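Nuclear movement protein (Encephalitozoon cuniculi, PDB 2O30) probably binds unfolded proteins as a chaperone-like member of the NudC family, built on a CS domain related to p23 and the small heat-shock proteins. Local coordinates at residues D10-L13 and N14-N17. The protein carries 1 engineered substitution. Residues are numbered along the deposited sequence; the frame is centred on the assembly and turned at random.
Sequences DQEL and NEIN
Asp10 and Asn17 face each other as an antiparallel hydrogen-bonded pair, and a third bond, between their side chains, joins the two backbone ones. Asp10 N reaches Asn17 O at 2.9 Å, and Asn17 N returns a bond of the same length to Asp10 O. Above this ring the amide of Asn17 slants across the carboxylate of Asp10, the two planes 39° apart, and ND2 comes to the syn side of Asp10 OD1 at 3.0 Å, somewhat out of the carboxylate plane. Asp10 can receive it because chi1 of 61° sets CG between N and C, swinging the carboxylate over CB of Asn17. The other end of that amide, Asn17 OD1, accepts from Asn75 ND2, so both ends are held and its rotation is fixed.

On the same face Glu12 and Glu15 run side by side, their CB atoms 4.2 Å apart. Glu12 bends at chi2 (-85°) while Glu15 stays extended, keeping Glu12 OE2 5.2 Å from Glu15 OE1, which also accepts from Asn75 ND2. Gln11 and Ile16 occupy the reverse face, CB of Gln11 lying 3.9 Å from CD1 of Ile16. A type I turn from Glu12 to Glu15 closes this beta hairpin, with Lys78 NZ bound to Glu12 O and Gln11 OE1. The hairpin belongs to the larger antiparallel sheet of the CS domain: strand 15-21 pairs with strand 71-78, after which Trp84 and Leu87 touch buried Ile16.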
loop_
_atom_site.group_PDB
_atom_site.type_symbol
_atom_site.label_atom_id
_atom_site.label_comp_id
_atom_site.label_asym_id
_atom_site.label_seq_id
_atom_site.Cartn_x
_atom_site.Cartn_y
_atom_site.Cartn_z
ATOM N N ASP A 10 2.172 17.295 12.228
ATOM C CA ASP A 10 2.423 17.807 13.574
ATOM C C ASP A 10 2.622 16.611 14.484
ATOM O O ASP A 10 2.544 15.469 14.040
ATOM C CB ASP A 10 1.272 18.684 14.077
ATOM C CG ASP A 10 -0.039 17.942 14.169
ATOM O OD1 ASP A 10 -0.284 17.229 15.165
ATOM O OD2 ASP A 10 -0.859 18.093 13.247
ATOM N N GLN A 11 2.920 16.880 15.752
ATOM C CA GLN A 11 3.267 15.787 16.656
ATOM C C GLN A 11 2.876 16.085 18.100
ATOM O O GLN A 11 2.829 17.250 18.516
ATOM C CB GLN A 11 4.765 15.473 16.571
ATOM C CG GLN A 11 5.692 16.584 17.097
ATOM C CD GLN A 11 7.141 16.220 16.926
ATOM O OE1 GLN A 11 7.570 15.123 17.331
ATOM N NE2 GLN A 11 7.899 17.099 16.283
ATOM N N GLU A 12 2.573 15.014 18.820
ATOM C CA GLU A 12 2.507 14.994 20.275
ATOM C C GLU A 12 3.746 14.230 20.690
ATOM O O GLU A 12 4.416 13.610 19.854
ATOM C CB GLU A 12 1.291 14.212 20.759
ATOM C CG GLU A 12 -0.015 14.595 20.085
ATOM C CD GLU A 12 -0.684 15.773 20.734
ATOM O OE1 GLU A 12 -0.010 16.799 20.967
ATOM O OE2 GLU A 12 -1.905 15.672 21.008
ATOM N N LEU A 13 4.050 14.217 21.986
ATOM C CA LEU A 13 5.226 13.444 22.417
ATOM C C LEU A 13 5.217 11.994 21.932
ATOM O O LEU A 13 6.256 11.459 21.568
ATOM C CB LEU A 13 5.387 13.519 23.945
ATOM C CG LEU A 13 6.685 12.904 24.492
ATOM C CD1 LEU A 13 7.942 13.492 23.860
ATOM C CD2 LEU A 13 6.703 13.125 26.009
ATOM N N ASN A 14 4.029 11.385 21.863
ATOM C CA ASN A 14 3.891 9.975 21.536
ATOM C C ASN A 14 3.201 9.685 20.189
ATOM O O ASN A 14 2.940 8.527 19.890
ATOM C CB ASN A 14 3.094 9.272 22.654
ATOM C CG ASN A 14 1.646 9.745 22.753
ATOM O OD1 ASN A 14 1.306 10.898 22.461
ATOM N ND2 ASN A 14 0.776 8.844 23.219
ATOM N N GLU A 15 2.933 10.724 19.388
ATOM C CA GLU A 15 2.094 10.539 18.174
ATOM C C GLU A 15 2.525 11.453 17.028
ATOM O O GLU A 15 3.021 12.568 17.240
ATOM C CB GLU A 15 0.611 10.794 18.480
ATOM C CG GLU A 15 -0.054 9.796 19.411
ATOM C CD GLU A 15 -1.531 10.106 19.641
ATOM O OE1 GLU A 15 -2.088 10.950 18.893
ATOM O OE2 GLU A 15 -2.122 9.490 20.572
ATOM N N ILE A 16 2.338 10.954 15.811
ATOM C CA ILE A 16 2.563 11.747 14.599
ATOM C C ILE A 16 1.196 11.925 13.907
ATOM O O ILE A 16 0.453 10.963 13.824
ATOM C CB ILE A 16 3.545 11.012 13.664
ATOM C CG1 ILE A 16 4.987 11.106 14.203
ATOM C CG2 ILE A 16 3.522 11.571 12.219
ATOM C CD1 ILE A 16 5.630 12.538 14.158
ATOM N N ASN A 17 0.903 13.143 13.435
ATOM C CA ASN A 17 -0.324 13.436 12.685
ATOM C C ASN A 17 0.043 14.020 11.336
ATOM O O ASN A 17 0.916 14.892 11.252
ATOM C CB ASN A 17 -1.196 14.436 13.444
ATOM C CG ASN A 17 -1.700 13.879 14.760
ATOM O OD1 ASN A 17 -2.462 12.902 14.783
ATOM N ND2 ASN A 17 -1.288 14.503 15.860
#